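Long-range contacts in Sn-glycerol-3-phosphate ABC transporter substrate-binding protein UspB (Mycobacterium tuberculosis, PDB 4MFI), which probably captures glycerophosphocholine outside the cytoplasm and delivers it to its ATP-binding cassette importer, as the substrate-binding subunit of the system: residues Val32-Pro38 and Lys314-Arg319; Arg59-Phe64 and Lys325-Phe329. All blocks are in the same frame, centred on the assembly; numbering follows the deposited sequence.

Interaction 1 of 2, residues Val32-Pro38 and Lys314-Arg319; sequences VKSGSGP and KLSEER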
loop_
_atom_site.group_PDB
_atom_site.type_symbol
_atom_site.label_atom_id
_atom_site.label_comp_id
_atom_site.label_asym_id
_atom_site.label_seq_id
_atom_site.Cartn_x
_atom_site.Cartn_y
_atom_site.Cartn_z
ATOM N N VAL A 32 -7.582 -31.170 -8.196
ATOM C CA VAL A 32 -8.106 -29.933 -7.615
ATOM C C VAL A 32 -8.881 -30.129 -6.317
ATOM O O VAL A 32 -9.330 -31.235 -5.989
ATOM C CB VAL A 32 -8.987 -29.119 -8.603
ATOM C CG1 VAL A 32 -8.223 -28.797 -9.877
ATOM C CG2 VAL A 32 -10.281 -29.850 -8.910
ATOM N N LYS A 33 -9.026 -29.029 -5.586
ATOM C CA LYS A 33 -9.862 -28.993 -4.399
ATOM C C LYS A 33 -11.316 -28.975 -4.843
ATOM O O LYS A 33 -11.781 -28.018 -5.467
ATOM C CB LYS A 33 -9.561 -27.748 -3.568
ATOM C CG LYS A 33 -10.227 -27.749 -2.204
ATOM C CD LYS A 33 -9.899 -26.488 -1.434
ATOM C CE LYS A 33 -10.409 -26.583 -0.009
ATOM N NZ LYS A 33 -10.161 -25.329 0.752
ATOM N N SER A 34 -12.030 -30.042 -4.521
ATOM C CA SER A 34 -13.418 -30.172 -4.925
ATOM C C SER A 34 -14.258 -30.557 -3.715
ATOM O O SER A 34 -13.734 -30.718 -2.613
ATOM C CB SER A 34 -13.538 -31.226 -6.022
ATOM O OG SER A 34 -12.957 -32.452 -5.610
ATOM N N GLY A 35 -15.561 -30.697 -3.905
ATOM C CA GLY A 35 -16.412 -31.110 -2.806
ATOM C C GLY A 35 -17.061 -29.956 -2.067
ATOM O O GLY A 35 -16.927 -28.793 -2.459
ATOM N N SER A 36 -17.748 -30.285 -0.977
ATOM C CA SER A 36 -18.658 -29.345 -0.329
ATOM C C SER A 36 -18.229 -28.891 1.064
ATOM O O SER A 36 -19.064 -28.434 1.848
ATOM C CB SER A 36 -20.057 -29.955 -0.248
ATOM O OG SER A 36 -20.053 -31.123 0.558
ATOM N N GLY A 37 -16.943 -29.011 1.379
ATOM C CA GLY A 37 -16.438 -28.490 2.637
ATOM C C GLY A 37 -16.531 -26.975 2.627
ATOM O O GLY A 37 -16.686 -26.377 1.564
ATOM N N PRO A 38 -16.441 -26.345 3.808
ATOM C CA PRO A 38 -16.567 -24.888 3.928
ATOM C C PRO A 38 -15.541 -24.141 3.090
ATOM O O PRO A 38 -14.478 -24.685 2.766
ATOM C CB PRO A 38 -16.293 -24.635 5.414
ATOM C CG PRO A 38 -16.640 -25.919 6.089
ATOM C CD PRO A 38 -16.250 -26.996 5.117
ATOM N N LYS A 314 -6.264 -24.068 -8.480
ATOM C CA LYS A 314 -6.559 -25.498 -8.343
ATOM C C LYS A 314 -7.810 -25.800 -7.507
ATOM O O LYS A 314 -7.844 -26.750 -6.724
ATOM C CB LYS A 314 -5.347 -26.275 -7.830
ATOM C CG LYS A 314 -4.940 -25.973 -6.408
ATOM C CD LYS A 314 -4.126 -27.124 -5.835
ATOM C CE LYS A 314 -3.010 -27.537 -6.776
ATOM N NZ LYS A 314 -2.054 -28.483 -6.139
ATOM N N LEU A 315 -8.837 -24.984 -7.692
ATOM C CA LEU A 315 -10.157 -25.263 -7.141
ATOM C C LEU A 315 -11.047 -25.755 -8.269
ATOM O O LEU A 315 -10.821 -25.419 -9.434
ATOM C CB LEU A 315 -10.781 -23.990 -6.562
ATOM C CG LEU A 315 -10.081 -23.164 -5.484
ATOM C CD1 LEU A 315 -11.060 -22.129 -4.925
ATOM C CD2 LEU A 315 -9.502 -24.024 -4.374
ATOM N N SER A 316 -12.065 -26.542 -7.932
ATOM C CA SER A 316 -13.110 -26.854 -8.899
ATOM C C SER A 316 -13.812 -25.558 -9.300
ATOM O O SER A 316 -13.741 -24.554 -8.577
ATOM C CB SER A 316 -14.124 -27.821 -8.298
ATOM O OG SER A 316 -14.896 -27.182 -7.294
ATOM N N GLU A 317 -14.483 -25.568 -10.450
ATOM C CA GLU A 317 -15.204 -24.381 -10.901
ATOM C C GLU A 317 -16.261 -23.939 -9.895
ATOM O O GLU A 317 -16.406 -22.744 -9.637
ATOM C CB GLU A 317 -15.827 -24.586 -12.286
ATOM C CG GLU A 317 -14.930 -24.133 -13.436
ATOM C CD GLU A 317 -14.568 -22.652 -13.362
ATOM O OE1 GLU A 317 -15.359 -21.861 -12.798
ATOM O OE2 GLU A 317 -13.489 -22.280 -13.872
ATOM N N GLU A 318 -16.984 -24.898 -9.318
ATOM C CA GLU A 318 -17.997 -24.575 -8.313
ATOM C C GLU A 318 -17.378 -23.847 -7.125
ATOM O O GLU A 318 -17.919 -22.843 -6.652
ATOM C CB GLU A 318 -18.736 -25.832 -7.834
ATOM C CG GLU A 318 -19.611 -25.589 -6.599
ATOM C CD GLU A 318 -20.577 -26.726 -6.302
ATOM O OE1 GLU A 318 -20.987 -27.433 -7.249
ATOM O OE2 GLU A 318 -20.935 -26.911 -5.117
ATOM N N ARG A 319 -16.241 -24.343 -6.643
ATOM C CA ARG A 319 -15.588 -23.699 -5.509
ATOM C C ARG A 319 -15.064 -22.309 -5.859
ATOM O O ARG A 319 -15.071 -21.422 -5.009
ATOM C CB ARG A 319 -14.480 -24.579 -4.921
ATOM C CG ARG A 319 -15.006 -25.872 -4.304
ATOM C CD ARG A 319 -13.980 -26.562 -3.412
ATOM N NE ARG A 319 -13.765 -25.838 -2.161
ATOM C CZ ARG A 319 -14.492 -26.015 -1.060
ATOM N NH1 ARG A 319 -15.488 -26.899 -1.046
ATOM N NH2 ARG A 319 -14.225 -25.310 0.030
HETATM O O HOH W 1 -16.621 -29.032 -6.418
HETATM O O HOH W 2 -18.809 -26.250 -3.328
#
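The guanidinium of Arg319 meets three carbonyl oxygens, Gly35 O, Gly37 O and Pro38 O, all at its edge, while the aliphatic chain of Lys33 passes obliquely to it. The fold is that of a periplasmic binding protein, and here the N-terminal tail, just before strand 39-43, curls round the first turn of helix 317-330. Arg319 NH1 binds Gly35 O at 2.8 Å and Gly37 O at 2.9 Å; NH2 also reaches Gly37 O, so that both end nitrogens grip one oxygen from the same face of its carbonyl plane. The bond from Arg319 NH2 to Pro38 O is weak, its N-H...O angle only 129°. A bend at chi3 (72°) turns the group toward this row of carbonyls. Arginine suits the place because its several N-H groups can serve several acceptors at once, and the backbone angles of Gly35 leave no room for a CB beside the preceding carbonyl oxygen, which explains the glycine. Asp96 pairs with both Arg319 NE and Lys33 NZ, probably offsetting their like charges; Lys33 NZ also meets Asp40 and Val94 O. Nearer the N terminus of the tail, a single beta bridge joins Lys33 to Leu315, with Lys33 N to Lys314 O at 2.8 Å and Ser316 N to Lys33 O at 2.9 Å. Ser316 caps the helix, its OG accepting from Arg319 N at 3.2 Å, and one water links that OG to Gly35 N.

Interaction 2 of 2, residues Arg59-Phe64 and Lys325-Phe329; sequences RFQDRF and KFIAF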
loop_
_atom_site.group_PDB
_atom_site.type_symbol
_atom_site.label_atom_id
_atom_site.label_comp_id
_atom_site.label_asym_id
_atom_site.label_seq_id
_atom_site.Cartn_x
_atom_site.Cartn_y
_atom_site.Cartn_z
ATOM N N ARG A 59 -22.238 -12.008 8.288
ATOM C CA ARG A 59 -23.096 -11.330 7.319
ATOM C C ARG A 59 -23.202 -12.146 6.032
ATOM O O ARG A 59 -24.283 -12.263 5.449
ATOM C CB ARG A 59 -22.567 -9.925 7.007
ATOM C CG ARG A 59 -22.547 -8.981 8.207
ATOM C CD ARG A 59 -21.906 -7.643 7.851
ATOM N NE ARG A 59 -21.903 -6.739 8.999
ATOM C CZ ARG A 59 -21.674 -5.431 8.930
ATOM N NH1 ARG A 59 -21.422 -4.856 7.761
ATOM N NH2 ARG A 59 -21.713 -4.695 10.033
ATOM N N PHE A 60 -22.080 -12.717 5.601
ATOM C CA PHE A 60 -22.062 -13.528 4.389
ATOM C C PHE A 60 -22.958 -14.753 4.530
ATOM O O PHE A 60 -23.771 -15.052 3.646
ATOM C CB PHE A 60 -20.633 -13.954 4.053
ATOM C CG PHE A 60 -20.542 -14.892 2.890
ATOM C CD1 PHE A 60 -20.659 -14.418 1.593
ATOM C CD2 PHE A 60 -20.341 -16.251 3.093
ATOM C CE1 PHE A 60 -20.573 -15.283 0.517
ATOM C CE2 PHE A 60 -20.248 -17.124 2.021
ATOM C CZ PHE A 60 -20.369 -16.639 0.727
ATOM N N GLN A 61 -22.816 -15.451 5.650
ATOM C CA GLN A 61 -23.590 -16.662 5.891
ATOM C C GLN A 61 -25.086 -16.377 6.029
ATOM O O GLN A 61 -25.914 -17.237 5.716
ATOM C CB GLN A 61 -23.036 -17.419 7.098
ATOM C CG GLN A 61 -21.636 -17.967 6.832
ATOM C CD GLN A 61 -21.019 -18.685 8.015
ATOM O OE1 GLN A 61 -20.032 -19.404 7.864
ATOM N NE2 GLN A 61 -21.590 -18.492 9.199
ATOM N N ASP A 62 -25.436 -15.168 6.468
ATOM C CA ASP A 62 -26.843 -14.749 6.487
ATOM C C ASP A 62 -27.400 -14.596 5.072
ATOM O O ASP A 62 -28.547 -14.955 4.801
ATOM C CB ASP A 62 -27.016 -13.420 7.230
ATOM C CG ASP A 62 -26.897 -13.562 8.735
ATOM O OD1 ASP A 62 -26.622 -12.540 9.401
ATOM O OD2 ASP A 62 -27.083 -14.684 9.254
ATOM N N ARG A 63 -26.579 -14.049 4.178
ATOM C CA ARG A 63 -26.991 -13.759 2.808
ATOM C C ARG A 63 -26.927 -15.004 1.934
ATOM O O ARG A 63 -27.728 -15.167 1.010
ATOM C CB ARG A 63 -26.094 -12.660 2.226
ATOM C CG ARG A 63 -26.490 -12.171 0.841
ATOM C CD ARG A 63 -27.824 -11.422 0.859
ATOM N NE ARG A 63 -27.788 -10.251 1.731
ATOM C CZ ARG A 63 -27.310 -9.064 1.368
ATOM N NH1 ARG A 63 -26.831 -8.882 0.145
ATOM N NH2 ARG A 63 -27.310 -8.055 2.229
ATOM N N PHE A 64 -25.964 -15.874 2.226
ATOM C CA PHE A 64 -25.765 -17.112 1.475
ATOM C C PHE A 64 -25.883 -18.290 2.441
ATOM O O PHE A 64 -24.874 -18.876 2.833
ATOM C CB PHE A 64 -24.376 -17.123 0.819
ATOM C CG PHE A 64 -24.196 -16.091 -0.270
ATOM C CD1 PHE A 64 -23.833 -14.786 0.039
ATOM C CD2 PHE A 64 -24.366 -16.432 -1.609
ATOM C CE1 PHE A 64 -23.651 -13.840 -0.967
ATOM C CE2 PHE A 64 -24.186 -15.491 -2.613
ATOM C CZ PHE A 64 -23.829 -14.196 -2.292
ATOM N N LYS A 325 -18.050 -15.213 -4.745
ATOM C CA LYS A 325 -19.224 -14.693 -4.041
ATOM C C LYS A 325 -18.820 -14.139 -2.677
ATOM O O LYS A 325 -19.280 -13.064 -2.264
ATOM C CB LYS A 325 -20.281 -15.783 -3.865
ATOM C CG LYS A 325 -20.993 -16.163 -5.149
ATOM C CD LYS A 325 -21.895 -17.375 -4.927
ATOM C CE LYS A 325 -22.671 -17.733 -6.179
ATOM N NZ LYS A 325 -23.444 -18.994 -6.001
ATOM N N PHE A 326 -17.957 -14.869 -1.977
ATOM C CA PHE A 326 -17.461 -14.400 -0.688
ATOM C C PHE A 326 -16.645 -13.120 -0.823
ATOM O O PHE A 326 -16.889 -12.138 -0.111
ATOM C CB PHE A 326 -16.625 -15.479 0.004
ATOM C CG PHE A 326 -16.053 -15.035 1.320
ATOM C CD1 PHE A 326 -16.861 -14.947 2.446
ATOM C CD2 PHE A 326 -14.714 -14.679 1.424
ATOM C CE1 PHE A 326 -16.344 -14.529 3.656
ATOM C CE2 PHE A 326 -14.186 -14.259 2.635
ATOM C CZ PHE A 326 -15.003 -14.186 3.754
ATOM N N ILE A 327 -15.669 -13.133 -1.726
ATOM C CA ILE A 327 -14.796 -11.981 -1.915
ATOM C C ILE A 327 -15.594 -10.745 -2.308
ATOM O O ILE A 327 -15.378 -9.670 -1.750
ATOM C CB ILE A 327 -13.718 -12.265 -2.978
ATOM C CG1 ILE A 327 -12.711 -13.287 -2.451
ATOM C CG2 ILE A 327 -12.992 -10.990 -3.368
ATOM C CD1 ILE A 327 -11.759 -13.777 -3.512
ATOM N N ALA A 328 -16.518 -10.902 -3.253
ATOM C CA ALA A 328 -17.325 -9.775 -3.710
ATOM C C ALA A 328 -18.221 -9.253 -2.589
ATOM O O ALA A 328 -18.449 -8.044 -2.470
ATOM C CB ALA A 328 -18.161 -10.170 -4.925
ATOM N N PHE A 329 -18.735 -10.158 -1.764
ATOM C CA PHE A 329 -19.618 -9.745 -0.681
ATOM C C PHE A 329 -18.876 -8.957 0.399
ATOM O O PHE A 329 -19.319 -7.883 0.810
ATOM C CB PHE A 329 -20.339 -10.947 -0.065
ATOM C CG PHE A 329 -21.254 -10.579 1.062
ATOM C CD1 PHE A 329 -22.549 -10.150 0.808
ATOM C CD2 PHE A 329 -20.814 -10.638 2.377
ATOM C CE1 PHE A 329 -23.394 -9.795 1.851
ATOM C CE2 PHE A 329 -21.647 -10.288 3.419
ATOM C CZ PHE A 329 -22.938 -9.865 3.159
#
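Phe60 takes part in two edge-to-face pairs in different roles: it offers its face to the edge of Phe326 and its own edge to the face of Phe329. In the first, a T-shaped stack, the planes stand 85° apart and the centroids 5.1 Å; Phe326 CD1 sits above the middle of the Phe60 ring, and Phe326 CB adds a CH-pi contact over the same face. The second pair is offset and further from perpendicular, with centroids 5.8 Å apart. Phe64 CB lies toward the rim of the other face of Phe60, so this ring is held from two sides and at its edge. Phenylalanine suits Phe60, whose flat apolar ring is face to one neighbour and edge to another, and Phe326 and Phe329 supply the matching edge and face.

Phe329 spans the gap between the helices. With CG anti to the backbone N (chi1 180°), its ring extends to the other helix, where CE2 lies 3.3 Å from Phe60 N and 3.7 Å from Arg59 CB. The guanidinium of Arg63, folded back by bends at chi2 and chi3, places one face over Phe329 CE1, 3.9 Å from NH1, with the two planes nearly perpendicular. Lys325 uses its methylene chain, CD meeting Phe64 CE2 at 3.8 Å.

The short axes pass 10.6 Å apart at 120°, a spacing bridged by the large rings. Helices 50-63 and 317-330 meet here beside the sheet: Phe60 and Phe326 both touch Val69 of strand 69-73, and Phe326 continues to Val97 of strand 97-101 and the ring of Phe41 in strand 39-43.

From the N terminus, the chain passes through 32-38, enters strand 39-43 and then helix 50-63, whose last turn and the residue after it make up 59-64. Much later it leaves strand 307-310 and reaches 314-319, where interaction 1 closes a loop of 275 residues; along helix 317-330 it then reaches 325-329, where interaction 2 closes one of 260. The two closures therefore cross, the segments alternating along the sequence. Both rely on helix 317-330: interaction 1 joins its start to the N-terminal tail, and interaction 2 joins a later part to the end of helix 50-63. Their centres lie about 17 Å apart, and together they tie the chain's beginning to segments from its later part.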